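Local coordinates for putative lipoprotein (Parabacteroides distasonis ATCC 8503, PDB 3JX8), which is of unproven function but, as a putative lipoprotein of a putative auto-transporter adhesin head-domain family, may bind lipid or take part in cell adhesion, at residues P43-T48 against Y89-N94; E209-A214 against E227-G232. One frame throughout, in Å; residues are numbered along the deposited sequence. Where two conformers were deposited one is given.

In the fold
Interaction 1 (P43-T48 against Y89-N94) precedes interaction 2 (E209-A214 against E227-G232) along the chain, and the two lie on opposite sides of its centre, their own centres 38 Å apart and their nearest atoms about 30 Å apart. A run of laterally paired strands connects them: strand 89-95 pairs with 33-38, and the ladder continues in parallel through 108-111, 129-132, 150-153, 170-174 and 189-192 to 209-214 and 227-231. Interaction 1 is antiparallel and joins segments 41 residues apart, whereas interaction 2 is parallel and joins segments only 13 residues apart, a short spacing consistent with successive turns of an elongated, solenoid-like beta fold.

Interaction 1 (P43-T48 against Y89-N94)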
loop_
_atom_site.group_PDB
_atom_site.type_symbol
_atom_site.label_atom_id
_atom_site.label_comp_id
_atom_site.label_asym_id
_atom_site.label_seq_id
_atom_site.Cartn_x
_atom_site.Cartn_y
_atom_site.Cartn_z
ATOM N N PRO A 43 -10.312 -15.323 31.564
ATOM C CA PRO A 43 -9.322 -14.529 30.826
ATOM C C PRO A 43 -8.069 -14.304 31.682
ATOM O O PRO A 43 -8.155 -14.160 32.907
ATOM C CB PRO A 43 -10.055 -13.230 30.525
ATOM C CG PRO A 43 -11.062 -13.113 31.601
ATOM C CD PRO A 43 -11.471 -14.524 31.983
ATOM N N TYR A 44 -6.914 -14.331 31.037
ATOM C CA TYR A 44 -5.649 -14.355 31.750
ATOM C C TYR A 44 -4.631 -13.492 31.055
ATOM O O TYR A 44 -4.583 -13.478 29.834
ATOM C CB TYR A 44 -5.131 -15.791 31.793
ATOM C CG TYR A 44 -3.770 -15.949 32.446
ATOM C CD1 TYR A 44 -3.641 -15.983 33.828
ATOM C CD2 TYR A 44 -2.626 -16.091 31.679
ATOM C CE1 TYR A 44 -2.410 -16.137 34.421
ATOM C CE2 TYR A 44 -1.398 -16.241 32.256
ATOM C CZ TYR A 44 -1.292 -16.274 33.630
ATOM O OH TYR A 44 -0.056 -16.427 34.212
ATOM N N LEU A 45 -3.836 -12.768 31.832
ATOM C CA LEU A 45 -2.720 -12.029 31.287
ATOM C C LEU A 45 -1.526 -12.116 32.205
ATOM O O LEU A 45 -1.612 -11.820 33.399
ATOM C CB LEU A 45 -3.058 -10.558 31.093
ATOM C CG LEU A 45 -1.922 -9.648 30.611
ATOM C CD1 LEU A 45 -1.313 -10.088 29.240
ATOM C CD2 LEU A 45 -2.391 -8.191 30.608
ATOM N N SER A 46 -0.394 -12.444 31.608
ATOM C CA SER A 46 0.880 -12.408 32.285
ATOM C C SER A 46 1.918 -11.713 31.396
ATOM O O SER A 46 1.985 -11.990 30.207
ATOM C CB SER A 46 1.318 -13.846 32.580
ATOM O OG SER A 46 2.686 -13.895 32.936
ATOM N N VAL A 47 2.736 -10.850 31.992
ATOM C CA VAL A 47 3.782 -10.104 31.285
ATOM C C VAL A 47 5.091 -10.233 32.067
ATOM O O VAL A 47 5.120 -10.024 33.293
ATOM C CB VAL A 47 3.442 -8.601 31.166
ATOM C CG1 VAL A 47 4.601 -7.833 30.489
ATOM C CG2 VAL A 47 2.118 -8.387 30.436
ATOM N N THR A 48 6.162 -10.569 31.353
ATOM C CA THR A 48 7.496 -10.638 31.900
ATOM C C THR A 48 8.370 -9.619 31.164
ATOM O O THR A 48 8.526 -9.676 29.937
ATOM C CB THR A 48 8.079 -12.031 31.726
ATOM O OG1 THR A 48 7.222 -12.990 32.361
ATOM C CG2 THR A 48 9.514 -12.121 32.314
ATOM N N TYR A 89 11.247 -9.970 27.146
ATOM C CA TYR A 89 9.897 -9.421 27.039
ATOM C C TYR A 89 8.986 -10.483 26.466
ATOM O O TYR A 89 9.084 -10.818 25.287
ATOM C CB TYR A 89 9.905 -8.136 26.213
ATOM C CG TYR A 89 8.624 -7.322 26.199
ATOM C CD1 TYR A 89 7.556 -7.576 27.073
ATOM C CD2 TYR A 89 8.492 -6.256 25.319
ATOM C CE1 TYR A 89 6.398 -6.809 27.031
ATOM C CE2 TYR A 89 7.335 -5.475 25.298
ATOM C CZ TYR A 89 6.298 -5.761 26.143
ATOM O OH TYR A 89 5.180 -4.972 26.115
ATOM N N LYS A 90 8.147 -11.048 27.341
ATOM C CA LYS A 90 7.265 -12.156 27.008
ATOM C C LYS A 90 5.882 -11.835 27.536
ATOM O O LYS A 90 5.736 -11.287 28.657
ATOM C CB LYS A 90 7.746 -13.450 27.647
ATOM C CG LYS A 90 9.082 -13.913 27.140
ATOM C CD LYS A 90 9.484 -15.312 27.654
ATOM C CE LYS A 90 10.016 -15.286 29.056
ATOM N NZ LYS A 90 10.330 -16.662 29.561
ATOM N N ILE A 91 4.871 -12.180 26.744
ATOM C CA ILE A 91 3.495 -11.967 27.125
ATOM C C ILE A 91 2.741 -13.278 26.878
ATOM O O ILE A 91 2.915 -13.919 25.832
ATOM C CB ILE A 91 2.837 -10.848 26.282
ATOM C CG1 ILE A 91 3.641 -9.545 26.420
ATOM C CG2 ILE A 91 1.343 -10.685 26.681
ATOM C CD1 ILE A 91 3.280 -8.431 25.409
ATOM N N LYS A 92 1.933 -13.693 27.846
ATOM C CA LYS A 92 1.035 -14.825 27.654
ATOM C C LYS A 92 -0.373 -14.363 28.002
ATOM O O LYS A 92 -0.605 -13.751 29.059
ATOM C CB LYS A 92 1.457 -16.016 28.509
ATOM C CG LYS A 92 2.768 -16.639 28.060
ATOM C CD LYS A 92 3.004 -17.979 28.711
ATOM C CE LYS A 92 4.310 -18.592 28.225
ATOM N NZ LYS A 92 4.306 -20.071 28.428
ATOM N N SER A 93 -1.321 -14.619 27.113
ATOM C CA SER A 93 -2.689 -14.207 27.420
ATOM C C SER A 93 -3.690 -15.089 26.725
ATOM O O SER A 93 -3.355 -15.746 25.746
ATOM C CB SER A 93 -2.912 -12.729 27.052
ATOM O OG SER A 93 -4.120 -12.225 27.592
ATOM N N ASN A 94 -4.904 -15.120 27.259
ATOM C CA ASN A 94 -6.013 -15.761 26.600
ATOM C C ASN A 94 -7.345 -15.056 26.845
ATOM O O ASN A 94 -7.506 -14.284 27.804
ATOM C CB ASN A 94 -6.076 -17.232 26.978
ATOM C CG ASN A 94 -6.243 -17.457 28.472
ATOM O OD1 ASN A 94 -7.353 -17.373 29.008
ATOM N ND2 ASN A 94 -5.154 -17.775 29.133
#
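The carbonyl oxygen Y44 O is gripped by two donors from the facing strand. S93 OG donates to Y44 O over 2.6 Å, and N94 N reaches the same Y44 O at 3.1 Å, both donors tilted modestly from the carbonyl plane. The S93 hydroxyl is placed there by its first torsion, with OG anti to the backbone N (chi1 -167°), and it also bonds to Y23 OH. The neighbouring link, from Y44 N to N94 O, is longer at 3.3 Å and its donor is tilted further from the plane of the carbonyl.

Further along, the ladder is more regular. S46 and K92 exchange two backbone bonds, as do T48 and K90, and T48 N to K90 O (2.8 Å) is nearly straight, with 176° at the hydrogen. The two strand axes run 4.7 Å apart at 179°, an antiparallel pairing in which Y44-N94, S46-K92 and T48-K90 are hydrogen-bonded pairs while L45-S93 and V47-I91 are non-hydrogen-bonded pairs. It lies in the putative adhesin head family region, with strand 13-17 beside one partner and strand 33-38 beside the other.

L45, V47, I91 and S93 share one face of this ladder. There one methyl branch of L45, CD1, meets the I91 branch methyl CG2 at 3.7 Å, and V47 CG1 approaches the edge of the Y89 ring, 4.0 Å from CE1. Strand 65-70 packs against that face, L66 touching L45 and S93 while I68 touches Y89 and I91. The other face carries Y44, whose hydroxyl bonds to E17, and T48, whose OG1 bonds to T15.

Interaction 2 (E209-A214 against E227-G232); sequences EISVYA and EIHYKG
Two neighbouring parallel strands of the putative adhesin head domain meet here in unbroken register, from E209 beside E227 to Y213 beside K231. Their axes come to 4.7 Å and are turned 23° against each other. Backbone bonds alternate in direction along the ladder: I210 N donates to E227 O, H229 N to I210 O (2.9 Å), V212 N to H229 O and K231 N to V212 O. The last, from A214 N to K231 O, is weak at 3.4 Å.

On the face bearing Y213 and K231, the lysine lies across the tyrosine ring. K231 CE sits 3.8 Å above the plane of the Y213 ring, over its centre, a CH-pi contact, and K231 NZ is 4.7 Å from the centroid in cation-pi geometry. A bend at chi3 (-83°) turns the end of the lysine chain over the ring, whose edge meets G232 CA.

The in-register pairing is consistent with stacked turns of a beta-solenoid, as in the pectate-lyase-like clan to which the family is assigned. Toward the start of the strands, H229 NE2 donates a weak bond to E209 OE1 (3.1 Å), with the carboxylate and imidazole planes 86° apart. A firmer bond joins H229 ND1 to N247 OD1, and the two probably fix the ring's rotation. S211 OG comes to its edge, 3.5 Å from H229 CD2.

On the reverse face, V212 CG1 packs 3.5 Å from Y230 CB and also touches I228 CG2, with L218 of strand 217-223 contacting both V212 and Y230.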
loop_
_atom_site.group_PDB
_atom_site.type_symbol
_atom_site.label_atom_id
_atom_site.label_comp_id
_atom_site.label_asym_id
_atom_site.label_seq_id
_atom_site.Cartn_x
_atom_site.Cartn_y
_atom_site.Cartn_z
ATOM N N GLU A 209 4.603 -9.884 -5.889
ATOM C CA GLU A 209 4.422 -11.240 -6.361
ATOM C C GLU A 209 3.406 -12.031 -5.559
ATOM O O GLU A 209 3.357 -11.929 -4.328
ATOM C CB GLU A 209 5.761 -11.940 -6.212
ATOM C CG GLU A 209 6.022 -13.016 -7.161
ATOM C CD GLU A 209 7.523 -13.242 -7.370
ATOM O OE1 GLU A 209 7.973 -14.340 -7.055
ATOM O OE2 GLU A 209 8.239 -12.315 -7.834
ATOM N N ILE A 210 2.623 -12.839 -6.259
ATOM C CA ILE A 210 1.675 -13.764 -5.643
ATOM C C ILE A 210 1.834 -15.137 -6.276
ATOM O O ILE A 210 1.889 -15.272 -7.511
ATOM C CB ILE A 210 0.223 -13.310 -5.824
ATOM C CG1 ILE A 210 0.020 -11.890 -5.258
ATOM C CG2 ILE A 210 -0.785 -14.389 -5.219
ATOM C CD1 ILE A 210 -1.432 -11.317 -5.484
ATOM N N SER A 211 1.911 -16.153 -5.432
ATOM C CA SER A 211 1.856 -17.548 -5.875
ATOM C C SER A 211 0.558 -18.163 -5.394
ATOM O O SER A 211 0.343 -18.264 -4.186
ATOM C CB SER A 211 3.027 -18.331 -5.315
ATOM O OG SER A 211 4.247 -17.768 -5.780
ATOM N N VAL A 212 -0.302 -18.577 -6.326
ATOM C CA VAL A 212 -1.648 -18.987 -5.990
ATOM C C VAL A 212 -1.950 -20.373 -6.527
ATOM O O VAL A 212 -1.409 -20.782 -7.557
ATOM C CB VAL A 212 -2.706 -17.954 -6.517
ATOM C CG1 VAL A 212 -2.608 -17.796 -8.055
ATOM C CG2 VAL A 212 -4.150 -18.302 -6.018
ATOM N N TYR A 213 -2.817 -21.083 -5.794
ATOM C CA TYR A 213 -3.362 -22.370 -6.197
ATOM C C TYR A 213 -4.872 -22.245 -6.112
ATOM O O TYR A 213 -5.429 -22.141 -5.022
ATOM C CB TYR A 213 -2.850 -23.436 -5.247
ATOM C CG TYR A 213 -3.361 -24.852 -5.415
ATOM C CD1 TYR A 213 -3.898 -25.299 -6.604
ATOM C CD2 TYR A 213 -3.225 -25.774 -4.365
ATOM C CE1 TYR A 213 -4.332 -26.596 -6.753
ATOM C CE2 TYR A 213 -3.641 -27.085 -4.502
ATOM C CZ TYR A 213 -4.187 -27.493 -5.700
ATOM O OH TYR A 213 -4.607 -28.784 -5.864
ATOM N N ALA A 214 -5.518 -22.222 -7.279
ATOM C CA ALA A 214 -6.969 -22.103 -7.424
ATOM C C ALA A 214 -7.408 -23.260 -8.309
ATOM O O ALA A 214 -6.788 -23.543 -9.328
ATOM C CB ALA A 214 -7.383 -20.742 -8.045
ATOM N N GLU A 227 4.245 -10.074 -10.686
ATOM C CA GLU A 227 4.014 -11.404 -11.263
ATOM C C GLU A 227 3.101 -12.276 -10.452
ATOM O O GLU A 227 3.193 -12.289 -9.202
ATOM C CB GLU A 227 5.337 -12.157 -11.398
ATOM C CG GLU A 227 6.331 -11.458 -12.312
ATOM C CD GLU A 227 7.657 -12.228 -12.459
ATOM O OE1 GLU A 227 7.817 -13.283 -11.866
ATOM O OE2 GLU A 227 8.565 -11.764 -13.145
ATOM N N ILE A 228 2.227 -12.988 -11.167
ATOM C CA ILE A 228 1.346 -13.990 -10.585
ATOM C C ILE A 228 1.768 -15.355 -11.164
ATOM O O ILE A 228 1.854 -15.543 -12.389
ATOM C CB ILE A 228 -0.136 -13.709 -10.852
ATOM C CG1 ILE A 228 -0.485 -12.352 -10.229
ATOM C CG2 ILE A 228 -1.031 -14.906 -10.311
ATOM C CD1 ILE A 228 -1.904 -11.799 -10.542
ATOM N N HIS A 229 2.079 -16.275 -10.268
ATOM C CA HIS A 229 2.405 -17.641 -10.625
ATOM C C HIS A 229 1.262 -18.474 -10.096
ATOM O O HIS A 229 0.911 -18.372 -8.906
ATOM C CB HIS A 229 3.690 -18.103 -9.937
ATOM C CG HIS A 229 4.748 -17.059 -9.880
ATOM N ND1 HIS A 229 5.451 -16.657 -10.992
ATOM C CD2 HIS A 229 5.209 -16.313 -8.848
ATOM C CE1 HIS A 229 6.310 -15.715 -10.648
ATOM N NE2 HIS A 229 6.187 -15.487 -9.349
ATOM N N TYR A 230 0.673 -19.301 -10.940
ATOM C CA TYR A 230 -0.435 -20.108 -10.487
ATOM C C TYR A 230 -0.328 -21.571 -10.858
ATOM O O TYR A 230 0.289 -21.946 -11.870
ATOM C CB TYR A 230 -1.766 -19.536 -10.974
ATOM C CG TYR A 230 -2.141 -19.800 -12.432
ATOM C CD1 TYR A 230 -1.598 -19.020 -13.464
ATOM C CD2 TYR A 230 -3.054 -20.797 -12.780
ATOM C CE1 TYR A 230 -1.954 -19.233 -14.785
ATOM C CE2 TYR A 230 -3.420 -21.007 -14.102
ATOM C CZ TYR A 230 -2.875 -20.221 -15.089
ATOM O OH TYR A 230 -3.206 -20.400 -16.386
ATOM N N LYS A 231 -0.970 -22.386 -10.023
ATOM C CA LYS A 231 -1.093 -23.809 -10.265
ATOM C C LYS A 231 -2.533 -24.196 -10.070
ATOM O O LYS A 231 -3.327 -23.406 -9.563
ATOM C CB LYS A 231 -0.204 -24.594 -9.313
ATOM C CG LYS A 231 -0.501 -24.375 -7.855
ATOM C CD LYS A 231 0.412 -25.222 -6.959
ATOM C CE LYS A 231 -0.138 -26.634 -6.832
ATOM N NZ LYS A 231 0.745 -27.500 -6.004
ATOM N N GLY A 232 -2.857 -25.426 -10.447
ATOM C CA GLY A 232 -4.232 -25.863 -10.532
ATOM C C GLY A 232 -4.657 -25.699 -11.972
ATOM O O GLY A 232 -3.886 -25.231 -12.796
#